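Local coordinates for prolyl-tRNA synthetase (Naegleria fowleri, PDB 6UYH), which probably catalyses the ATP-dependent attachment of proline to its cognate tRNA, and is captured here with the inhibitor halofuginone and an ATP analogue, at residues Glu56-Phe61 and Lys192-Glu197; Pro202-Thr207 and Ser475-Leu480; Thr207-Glu212 and Trp440-Ala445; Met435-Trp440 and Trp506-Arg511. All blocks are in the same frame, centred on the assembly; numbering follows the deposited sequence.

Contact 1 (Glu56-Phe61 and Lys192-Glu197)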
# COMPACT_ATOMS: atom_id res chain seq x y z
N GLU A 56 -8.34 -1.42 -2.79
CA GLU A 56 -7.42 -2.49 -3.19
C GLU A 56 -7.77 -3.02 -4.58
O GLU A 56 -6.88 -3.41 -5.34
CB GLU A 56 -7.44 -3.62 -2.17
CG GLU A 56 -6.81 -3.25 -0.85
CD GLU A 56 -6.79 -4.42 0.11
OE1 GLU A 56 -7.69 -5.28 0.01
OE2 GLU A 56 -5.88 -4.49 0.95
N SER A 57 -9.07 -3.09 -4.89
CA SER A 57 -9.52 -3.57 -6.20
C SER A 57 -9.09 -2.61 -7.30
O SER A 57 -8.64 -3.04 -8.37
CB SER A 57 -11.04 -3.74 -6.21
OG SER A 57 -11.46 -4.81 -5.37
N VAL A 58 -9.20 -1.32 -7.04
CA VAL A 58 -8.71 -0.32 -7.98
C VAL A 58 -7.21 -0.48 -8.18
O VAL A 58 -6.72 -0.47 -9.32
CB VAL A 58 -9.08 1.09 -7.49
CG1 VAL A 58 -8.37 2.15 -8.35
CG2 VAL A 58 -10.59 1.26 -7.56
N GLN A 59 -6.46 -0.64 -7.07
CA GLN A 59 -5.01 -0.82 -7.15
C GLN A 59 -4.65 -2.00 -8.03
O GLN A 59 -3.77 -1.92 -8.89
CB GLN A 59 -4.42 -1.02 -5.74
CG GLN A 59 -4.57 0.14 -4.74
CD GLN A 59 -3.93 -0.12 -3.35
OE1 GLN A 59 -4.00 -1.23 -2.79
NE2 GLN A 59 -3.32 0.92 -2.79
N LYS A 60 -5.32 -3.14 -7.80
CA LYS A 60 -4.97 -4.35 -8.53
C LYS A 60 -5.18 -4.16 -10.02
O LYS A 60 -4.32 -4.54 -10.84
CB LYS A 60 -5.81 -5.52 -8.01
CG LYS A 60 -5.64 -6.81 -8.79
CD LYS A 60 -6.59 -7.89 -8.29
CE LYS A 60 -6.37 -9.19 -9.03
NZ LYS A 60 -6.75 -10.34 -8.18
N PHE A 61 -6.32 -3.59 -10.40
CA PHE A 61 -6.62 -3.33 -11.80
C PHE A 61 -5.63 -2.34 -12.41
O PHE A 61 -5.07 -2.58 -13.48
CB PHE A 61 -8.05 -2.80 -11.94
CG PHE A 61 -8.40 -2.33 -13.32
CD1 PHE A 61 -8.70 -3.24 -14.32
CD2 PHE A 61 -8.44 -0.98 -13.62
CE1 PHE A 61 -9.05 -2.80 -15.61
CE2 PHE A 61 -8.79 -0.53 -14.89
CZ PHE A 61 -9.09 -1.44 -15.89
N LYS A 192 -10.73 6.57 -17.16
CA LYS A 192 -12.08 6.30 -17.63
C LYS A 192 -12.46 4.84 -17.38
O LYS A 192 -13.58 4.54 -16.94
CB LYS A 192 -12.21 6.66 -19.11
CG LYS A 192 -13.52 6.25 -19.79
CD LYS A 192 -13.37 4.90 -20.47
CE LYS A 192 -14.36 4.70 -21.60
NZ LYS A 192 -14.00 3.45 -22.32
N ARG A 193 -11.54 3.91 -17.64
CA ARG A 193 -11.85 2.50 -17.43
C ARG A 193 -12.04 2.17 -15.95
O ARG A 193 -12.89 1.33 -15.61
CB ARG A 193 -10.76 1.62 -18.04
CG ARG A 193 -10.67 1.77 -19.56
CD ARG A 193 -9.64 0.82 -20.13
NE ARG A 193 -9.99 -0.56 -19.85
CZ ARG A 193 -9.12 -1.57 -19.81
NH1 ARG A 193 -7.84 -1.35 -20.05
NH2 ARG A 193 -9.55 -2.79 -19.53
N VAL A 194 -11.26 2.78 -15.06
CA VAL A 194 -11.50 2.56 -13.63
C VAL A 194 -12.92 2.96 -13.26
O VAL A 194 -13.67 2.18 -12.67
CB VAL A 194 -10.48 3.34 -12.77
CG1 VAL A 194 -10.91 3.30 -11.27
CG2 VAL A 194 -9.06 2.77 -12.93
N TYR A 195 -13.32 4.18 -13.63
CA TYR A 195 -14.65 4.62 -13.26
C TYR A 195 -15.73 3.76 -13.92
O TYR A 195 -16.65 3.29 -13.25
CB TYR A 195 -14.83 6.09 -13.63
CG TYR A 195 -14.32 7.02 -12.57
CD1 TYR A 195 -13.11 7.70 -12.71
CD2 TYR A 195 -15.03 7.18 -11.38
CE1 TYR A 195 -12.65 8.55 -11.71
CE2 TYR A 195 -14.58 8.02 -10.38
CZ TYR A 195 -13.39 8.71 -10.55
OH TYR A 195 -12.95 9.54 -9.54
N GLU A 196 -15.60 3.51 -15.23
CA GLU A 196 -16.71 2.87 -15.94
C GLU A 196 -16.71 1.36 -15.75
O GLU A 196 -17.76 0.77 -15.46
CB GLU A 196 -16.66 3.25 -17.43
CG GLU A 196 -16.92 4.77 -17.63
CD GLU A 196 -17.49 5.13 -18.99
OE1 GLU A 196 -17.68 4.24 -19.84
OE2 GLU A 196 -17.76 6.34 -19.20
N GLU A 197 -15.55 0.71 -15.87
CA GLU A 197 -15.51 -0.75 -15.84
C GLU A 197 -15.48 -1.31 -14.42
O GLU A 197 -15.99 -2.41 -14.19
CB GLU A 197 -14.30 -1.27 -16.63
CG GLU A 197 -14.39 -1.01 -18.13
CD GLU A 197 -13.13 -1.40 -18.90
OE1 GLU A 197 -12.94 -0.85 -20.00
OE2 GLU A 197 -12.34 -2.24 -18.41
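The helix segments carrying V58 and V194 run closer to antiparallel than parallel, with 132° between their N-to-C directions and 11.0 Å between their axes. V58 and V194 mark the nearest backbones, their CA atoms 6.9 Å apart, and their methyls meet, V58 CG1 lying 4.0 Å from V194 CG1. Small branched valines suit this narrowest point, whereas the longer reach of F61 spans the gap beside it. With CG anti to the backbone N (chi1 172°), the F61 ring extends across the interface, and CE2 at its edge lies 3.8 Å from V194 CG2. The tip of the ring meets R193 differently: F61 CZ sits over the centre of the guanidinium face, 3.9 Å from R193 CZ. The two planes are 83° apart, so the arginine faces the ring's rim rather than its pi cloud. E197, one turn on from R193, holds the guanidinium side-on. R193 NE reaches E197 OE1 at 3.0 Å while NH2 bonds to the syn lone pair of E197 OE2, a salt bridge within one helix that keeps the flat cation turned toward F61. L271 of strand 261-272 touches both valines, and Y195 packs on strand 219-227. Helices 49-67 and 177-198 thus share a seat on the catalytic core, while E56 on the former reaches N73 of the second subunit.

Contact 2 (Pro202-Thr207 and Ser475-Leu480)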
# COMPACT_ATOMS: atom_id res chain seq x y z
N PRO A 202 -20.08 6.87 -15.13
CA PRO A 202 -19.71 7.43 -16.43
C PRO A 202 -18.87 8.69 -16.27
O PRO A 202 -18.98 9.41 -15.27
CB PRO A 202 -21.07 7.75 -17.06
CG PRO A 202 -21.94 8.10 -15.89
CD PRO A 202 -21.48 7.16 -14.77
N VAL A 203 -18.03 8.96 -17.27
CA VAL A 203 -17.10 10.08 -17.21
C VAL A 203 -17.19 10.88 -18.50
O VAL A 203 -17.67 10.41 -19.53
CB VAL A 203 -15.63 9.67 -16.97
CG1 VAL A 203 -15.47 8.80 -15.74
CG2 VAL A 203 -15.06 8.99 -18.20
N ILE A 204 -16.69 12.12 -18.42
CA ILE A 204 -16.49 12.97 -19.58
C ILE A 204 -15.03 13.39 -19.58
O ILE A 204 -14.55 13.97 -18.60
CB ILE A 204 -17.39 14.21 -19.56
CG1 ILE A 204 -18.86 13.81 -19.58
CG2 ILE A 204 -17.08 15.09 -20.77
CD1 ILE A 204 -19.80 14.96 -19.30
N LYS A 205 -14.32 13.10 -20.67
CA LYS A 205 -12.92 13.50 -20.80
C LYS A 205 -12.83 14.92 -21.33
O LYS A 205 -13.54 15.29 -22.26
CB LYS A 205 -12.20 12.58 -21.78
CG LYS A 205 -11.98 11.16 -21.31
CD LYS A 205 -11.40 10.36 -22.47
CE LYS A 205 -11.01 8.94 -22.06
NZ LYS A 205 -10.52 8.19 -23.25
N GLY A 206 -11.91 15.70 -20.77
CA GLY A 206 -11.72 17.04 -21.29
C GLY A 206 -10.40 17.60 -20.82
O GLY A 206 -9.68 16.98 -20.04
N THR A 207 -10.07 18.78 -21.34
CA THR A 207 -8.93 19.54 -20.84
C THR A 207 -9.43 20.62 -19.89
O THR A 207 -10.51 21.17 -20.08
CB THR A 207 -8.16 20.19 -21.99
OG1 THR A 207 -9.04 21.04 -22.72
CG2 THR A 207 -7.62 19.13 -22.94
N SER A 475 -15.51 26.25 -14.24
CA SER A 475 -15.22 25.46 -15.42
C SER A 475 -14.92 24.04 -14.98
O SER A 475 -14.21 23.81 -13.99
CB SER A 475 -14.04 26.05 -16.20
OG SER A 475 -12.85 25.86 -15.49
N LEU A 476 -15.50 23.08 -15.69
CA LEU A 476 -15.27 21.68 -15.40
C LEU A 476 -14.24 21.11 -16.36
O LEU A 476 -13.18 20.64 -15.95
CB LEU A 476 -16.61 20.93 -15.46
CG LEU A 476 -17.69 21.57 -14.57
CD1 LEU A 476 -19.03 20.85 -14.73
CD2 LEU A 476 -17.25 21.63 -13.09
N CYS A 477 -14.50 21.22 -17.66
CA CYS A 477 -13.49 20.88 -18.66
C CYS A 477 -13.96 21.42 -20.00
O CYS A 477 -15.13 21.77 -20.18
CB CYS A 477 -13.29 19.37 -18.76
SG CYS A 477 -14.72 18.51 -19.43
N VAL A 478 -13.03 21.48 -20.94
CA VAL A 478 -13.36 21.62 -22.35
C VAL A 478 -13.38 20.21 -22.94
O VAL A 478 -12.30 19.59 -23.08
CB VAL A 478 -12.35 22.52 -23.08
CG1 VAL A 478 -12.74 22.67 -24.55
CG2 VAL A 478 -12.27 23.89 -22.39
N PRO A 479 -14.55 19.65 -23.25
CA PRO A 479 -14.61 18.25 -23.68
C PRO A 479 -13.68 17.97 -24.86
O PRO A 479 -13.62 18.75 -25.81
CB PRO A 479 -16.08 18.06 -24.06
CG PRO A 479 -16.81 19.04 -23.19
CD PRO A 479 -15.89 20.25 -23.11
N LEU A 480 -12.95 16.84 -24.78
CA LEU A 480 -12.08 16.44 -25.89
C LEU A 480 -12.87 16.23 -27.18
O LEU A 480 -12.43 16.63 -28.26
CB LEU A 480 -11.32 15.15 -25.55
CG LEU A 480 -10.44 15.14 -24.31
CD1 LEU A 480 -9.70 13.81 -24.25
CD2 LEU A 480 -9.47 16.30 -24.36
O HOH W 1 -9.95 20.31 -25.20
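T207 and V478 exchange two backbone hydrogen bonds, making an antiparallel hydrogen-bonded pair: V478 N donates to T207 O at 2.7 Å, and T207 N donates to V478 O at 2.9 Å. In a third bond L480 N meets K205 O at 3.0 Å. The strand segments themselves cross steeply, their directions differing by 89°. V478 O has a second donor in a water that also bonds T207 OG1, 2.7 Å away; this water links the threonine hydroxyl to the neighbouring strand, and OG1 also packs against V478 CB. Between these bonds lies the non-hydrogen-bonded pair of G206 and P479, their CA atoms only 3.9 Å apart. Such a close approach needs glycine, because a side chain here would point at the other strand and run into C477 SG and V478 O. Proline suits the other side, since this pairing asks no N-H of it. Farther out, L480 drapes its branches over the first strand, CD1 against K205 CB and CD2 against T207 CG2, 3.7 Å away. K205 packs by its CB, while its ammonium forms a salt bridge with E189 of helix 177-198. On the far edge, L476 and C477 both face L508 in a classic beta bulge. Main-chain bonding around a glycine thus lets two sharply crossing strands join the class II core to the C-terminal domain, with side chains adding mainly apolar cover.

Contact 3 (Thr207-Glu212 and Trp440-Ala445)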
# COMPACT_ATOMS: atom_id res chain seq x y z
N THR A 207 -10.07 18.78 -21.34
CA THR A 207 -8.93 19.54 -20.84
C THR A 207 -9.43 20.62 -19.89
O THR A 207 -10.51 21.17 -20.08
CB THR A 207 -8.16 20.19 -21.99
OG1 THR A 207 -9.04 21.04 -22.72
CG2 THR A 207 -7.62 19.13 -22.94
N LYS A 208 -8.63 20.92 -18.87
CA LYS A 208 -8.97 22.02 -17.99
C LYS A 208 -8.61 23.36 -18.62
O LYS A 208 -7.72 23.46 -19.48
CB LYS A 208 -8.26 21.86 -16.64
CG LYS A 208 -8.81 20.73 -15.81
CD LYS A 208 -8.23 20.78 -14.41
CE LYS A 208 -8.65 19.57 -13.60
NZ LYS A 208 -8.10 19.66 -12.22
N THR A 209 -9.33 24.40 -18.21
CA THR A 209 -9.01 25.75 -18.65
C THR A 209 -7.72 26.25 -17.99
O THR A 209 -7.20 25.63 -17.05
CB THR A 209 -10.15 26.71 -18.32
OG1 THR A 209 -10.35 26.70 -16.90
CG2 THR A 209 -11.43 26.25 -18.99
N GLU A 210 -7.23 27.40 -18.45
CA GLU A 210 -5.98 27.93 -17.91
C GLU A 210 -6.08 28.16 -16.40
O GLU A 210 -5.11 27.94 -15.67
CB GLU A 210 -5.59 29.21 -18.64
CG GLU A 210 -5.19 28.99 -20.09
CD GLU A 210 -4.04 28.01 -20.23
OE1 GLU A 210 -3.01 28.20 -19.54
OE2 GLU A 210 -4.16 27.04 -21.02
N ASN A 211 -7.25 28.58 -15.92
CA ASN A 211 -7.40 28.87 -14.50
C ASN A 211 -7.42 27.60 -13.66
O ASN A 211 -6.96 27.61 -12.51
CB ASN A 211 -8.67 29.69 -14.25
CG ASN A 211 -8.95 29.91 -12.77
OD1 ASN A 211 -8.17 30.56 -12.07
ND2 ASN A 211 -10.07 29.38 -12.30
N GLU A 212 -7.94 26.50 -14.20
CA GLU A 212 -8.09 25.29 -13.42
C GLU A 212 -6.94 24.30 -13.60
O GLU A 212 -6.81 23.38 -12.79
CB GLU A 212 -9.41 24.59 -13.76
CG GLU A 212 -10.63 25.33 -13.23
CD GLU A 212 -10.74 25.26 -11.72
OE1 GLU A 212 -10.42 24.20 -11.15
OE2 GLU A 212 -11.13 26.27 -11.10
N TRP A 440 -17.27 29.26 -25.66
CA TRP A 440 -16.11 29.53 -24.82
C TRP A 440 -14.98 30.09 -25.66
O TRP A 440 -14.71 29.59 -26.76
CB TRP A 440 -15.67 28.24 -24.12
CG TRP A 440 -14.48 28.39 -23.24
CD1 TRP A 440 -13.28 27.75 -23.37
CD2 TRP A 440 -14.36 29.23 -22.09
NE1 TRP A 440 -12.43 28.15 -22.38
CE2 TRP A 440 -13.06 29.05 -21.57
CE3 TRP A 440 -15.23 30.12 -21.44
CZ2 TRP A 440 -12.61 29.73 -20.44
CZ3 TRP A 440 -14.76 30.80 -20.32
CH2 TRP A 440 -13.47 30.59 -19.83
N HIS A 441 -14.34 31.15 -25.17
CA HIS A 441 -13.01 31.54 -25.63
C HIS A 441 -12.14 31.62 -24.39
O HIS A 441 -12.47 32.35 -23.45
CB HIS A 441 -13.02 32.87 -26.38
CG HIS A 441 -11.70 33.19 -27.02
ND1 HIS A 441 -11.57 33.39 -28.38
CD2 HIS A 441 -10.46 33.33 -26.50
CE1 HIS A 441 -10.30 33.64 -28.66
NE2 HIS A 441 -9.61 33.61 -27.54
N GLU A 442 -11.03 30.89 -24.39
CA GLU A 442 -10.21 30.74 -23.19
C GLU A 442 -9.77 32.09 -22.64
O GLU A 442 -9.25 32.94 -23.37
CB GLU A 442 -8.99 29.87 -23.49
CG GLU A 442 -7.99 29.80 -22.34
CD GLU A 442 -8.60 29.20 -21.07
OE1 GLU A 442 -9.30 28.17 -21.16
OE2 GLU A 442 -8.38 29.78 -19.98
N SER A 443 -9.97 32.27 -21.33
CA SER A 443 -9.65 33.51 -20.64
C SER A 443 -9.84 33.32 -19.14
O SER A 443 -10.93 32.95 -18.70
CB SER A 443 -10.54 34.64 -21.13
OG SER A 443 -10.50 35.76 -20.26
N LYS A 444 -8.79 33.56 -18.34
CA LYS A 444 -8.96 33.52 -16.89
C LYS A 444 -9.99 34.55 -16.43
O LYS A 444 -10.80 34.27 -15.53
CB LYS A 444 -7.62 33.77 -16.19
CG LYS A 444 -6.61 32.64 -16.34
CD LYS A 444 -5.29 33.00 -15.67
CE LYS A 444 -4.33 31.82 -15.68
NZ LYS A 444 -2.99 32.17 -15.10
N ALA A 445 -9.97 35.74 -17.03
CA ALA A 445 -10.90 36.79 -16.62
C ALA A 445 -12.34 36.43 -16.94
O ALA A 445 -13.25 36.73 -16.16
CB ALA A 445 -10.51 38.11 -17.29
O HOH W 2 -9.44 30.02 -17.34
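E442 turns its carboxylate back onto the loop at T209 and E210, and the other side chains are arranged around it. Its CG stands anti to the backbone N, and the bend at chi2 (60°) folds the acid group over E210. E210 N donates to E442 OE2 at 3.1 Å, coming from well above the carboxylate plane. A water extends the grip, donating to E442 OE2 at 2.9 Å and accepting from N211 N at 3.0 Å. The side chains of E210 and E442 pass at about a right angle, with their carboxylate planes 85° apart, so the methylenes of E210 lie beside the acid of E442 while the two charged ends stay 5.1 Å apart between their OE2 atoms. OE1 of E442 turns the other way, toward T209 CB at 3.3 Å, and lies in the plane of the W440 indole, whose NE1 gives it a weak hydrogen bond. The T209 side chain crosses the indole at about a right angle, its CG2 4.0 Å from W440 CZ2. Threonine fits because its methyl faces the ring while its hydroxyl bonds E447 and S475. The extended K444 lies alongside N211 and E210 by its aliphatic carbons, and N211 ND2 also finds E447. Two backbone amides, one through water, and the weak indole donor would probably favour the ionised form of E442, though the like charge of E210 may partly offset this; the acid thereby ties a core-domain loop to the C-terminal domain.

Contact 4 (Met435-Trp440 and Trp506-Arg511)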
# COMPACT_ATOMS: atom_id res chain seq x y z
N MET A 435 -25.42 20.53 -15.62
CA MET A 435 -24.18 21.02 -16.20
C MET A 435 -24.51 21.70 -17.52
O MET A 435 -25.47 21.33 -18.20
CB MET A 435 -23.19 19.88 -16.42
CG MET A 435 -22.90 19.11 -15.16
SD MET A 435 -21.52 17.97 -15.42
CE MET A 435 -22.37 16.61 -16.21
N CYS A 436 -23.71 22.70 -17.87
CA CYS A 436 -24.01 23.59 -18.98
C CYS A 436 -22.86 23.61 -19.97
O CYS A 436 -21.70 23.79 -19.58
CB CYS A 436 -24.26 25.02 -18.48
SG CYS A 436 -25.56 25.12 -17.24
N LEU A 437 -23.19 23.46 -21.26
CA LEU A 437 -22.22 23.63 -22.33
C LEU A 437 -22.36 25.06 -22.84
O LEU A 437 -23.44 25.46 -23.28
CB LEU A 437 -22.46 22.64 -23.46
CG LEU A 437 -21.93 21.21 -23.34
CD1 LEU A 437 -22.58 20.35 -24.43
CD2 LEU A 437 -20.41 21.18 -23.45
N ILE A 438 -21.28 25.84 -22.73
CA ILE A 438 -21.36 27.25 -23.10
C ILE A 438 -20.38 27.55 -24.23
O ILE A 438 -19.32 26.90 -24.33
CB ILE A 438 -21.11 28.17 -21.90
CG1 ILE A 438 -19.67 28.05 -21.39
CG2 ILE A 438 -22.10 27.88 -20.79
CD1 ILE A 438 -19.24 29.20 -20.49
N PRO A 439 -20.67 28.52 -25.09
CA PRO A 439 -19.65 29.01 -26.02
C PRO A 439 -18.49 29.56 -25.21
O PRO A 439 -18.68 30.22 -24.19
CB PRO A 439 -20.37 30.12 -26.80
CG PRO A 439 -21.74 30.19 -26.29
CD PRO A 439 -21.89 29.35 -25.08
N TRP A 440 -17.27 29.26 -25.66
CA TRP A 440 -16.11 29.53 -24.82
C TRP A 440 -14.98 30.09 -25.66
O TRP A 440 -14.71 29.59 -26.76
CB TRP A 440 -15.67 28.24 -24.12
CG TRP A 440 -14.48 28.39 -23.24
CD1 TRP A 440 -13.28 27.75 -23.37
CD2 TRP A 440 -14.36 29.23 -22.09
NE1 TRP A 440 -12.43 28.15 -22.38
CE2 TRP A 440 -13.06 29.05 -21.57
CE3 TRP A 440 -15.23 30.12 -21.44
CZ2 TRP A 440 -12.61 29.73 -20.44
CZ3 TRP A 440 -14.76 30.80 -20.32
CH2 TRP A 440 -13.47 30.59 -19.83
N TRP A 506 -16.67 24.73 -27.19
CA TRP A 506 -17.66 24.62 -26.13
C TRP A 506 -16.97 24.17 -24.85
O TRP A 506 -16.13 23.27 -24.88
CB TRP A 506 -18.74 23.61 -26.49
CG TRP A 506 -19.62 24.03 -27.63
CD1 TRP A 506 -19.43 23.76 -28.95
CD2 TRP A 506 -20.85 24.77 -27.54
NE1 TRP A 506 -20.47 24.30 -29.69
CE2 TRP A 506 -21.35 24.92 -28.85
CE3 TRP A 506 -21.57 25.33 -26.47
CZ2 TRP A 506 -22.54 25.61 -29.13
CZ3 TRP A 506 -22.76 26.01 -26.75
CH2 TRP A 506 -23.22 26.14 -28.07
N ALA A 507 -17.32 24.81 -23.74
CA ALA A 507 -16.82 24.42 -22.43
C ALA A 507 -17.95 23.95 -21.53
O ALA A 507 -19.07 24.48 -21.57
CB ALA A 507 -16.07 25.58 -21.75
N LEU A 508 -17.65 22.96 -20.69
CA LEU A 508 -18.59 22.46 -19.70
C LEU A 508 -18.37 23.20 -18.38
O LEU A 508 -17.25 23.20 -17.85
CB LEU A 508 -18.42 20.95 -19.53
CG LEU A 508 -19.53 20.18 -18.83
CD1 LEU A 508 -20.79 20.14 -19.67
CD2 LEU A 508 -19.04 18.75 -18.47
N PHE A 509 -19.42 23.87 -17.90
CA PHE A 509 -19.42 24.60 -16.66
C PHE A 509 -20.51 24.04 -15.75
O PHE A 509 -21.54 23.55 -16.23
CB PHE A 509 -19.70 26.11 -16.88
CG PHE A 509 -18.48 26.92 -17.19
CD1 PHE A 509 -17.79 26.74 -18.38
CD2 PHE A 509 -18.02 27.87 -16.28
CE1 PHE A 509 -16.66 27.49 -18.66
CE2 PHE A 509 -16.88 28.63 -16.56
CZ PHE A 509 -16.21 28.44 -17.76
N GLY A 510 -20.29 24.13 -14.45
CA GLY A 510 -21.29 23.64 -13.52
C GLY A 510 -20.87 23.88 -12.09
O GLY A 510 -19.76 24.34 -11.80
N ARG A 511 -21.81 23.61 -11.18
CA ARG A 511 -21.46 23.52 -9.77
C ARG A 511 -20.58 22.30 -9.54
O ARG A 511 -20.60 21.35 -10.32
CB ARG A 511 -22.72 23.44 -8.91
CG ARG A 511 -23.65 24.65 -9.10
CD ARG A 511 -25.06 24.21 -9.48
NE ARG A 511 -25.65 23.32 -8.48
CZ ARG A 511 -26.47 23.71 -7.52
NH1 ARG A 511 -26.96 22.82 -6.66
NH2 ARG A 511 -26.83 24.99 -7.42
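C436 pairs with F509, and I438 with A507, in antiparallel hydrogen-bonded register, the four N-H...O bonds measuring 2.8 to 3.0 Å between N and O and the segment axes running at 142°. On the face carrying I438, A507 and F509 the side chains interlock. I438 sets CG1 between its backbone N and carbonyl carbon (chi1 66°), which swings CD1 over the F509 ring in a CH-pi contact, 3.9 Å from the ring centroid. The same ring meets W440 obliquely, six-membered ring to ring, with centroids 5.4 Å apart and planes at 55°. Against the indole sits A507, small enough to let the large ring lie over it: its CB is 4.0 Å from the centroid of the five-membered ring of W440, over the face. The face carrying L437 and L508 is apolar, with M435 SD and the rim of W506 joining the leucines, and L437 CD2 touches L508 CD1 at 3.9 Å. The W506 indole lies against the I438-P439 peptide, CE3 3.4 Å from I438 C, with L437 O at its edge; its N-H is taken by the carbonyl of P486. P439 costs the ladder nothing, as its position is not a donor to W506. Helices 423-431 and 444-457 cover the I438 and F509 side through F426 and I450. With strand 417-419 parallel on the other edge of 435-440, this is the helix-covered mixed sheet of an alpha/beta domain, the C-terminal domain of prolyl-tRNA synthetase.

In the fold
Contact 4 is wholly buried and almost entirely apolar apart from its backbone ladder, whereas contacts 1, 2 and 3 are partly buried. Contact 1 packs valines together and a ring against a guanidinium, contact 2 relies on backbone bonds, and only contact 3, with three exposed residues, bonds across through a side-chain carboxylate. Strand 505-512 pairs with 435-440 on one side and 474-479 on the other, so contacts 2 and 4 lie in adjoining strands. T207 is shared by contacts 2 and 3, and W440 by contacts 3 and 4. Contact 1 meets contact 2 through V203, just beyond the end of helix 177-198. Contacts 2 and 3 bridge the core and C-terminal domains.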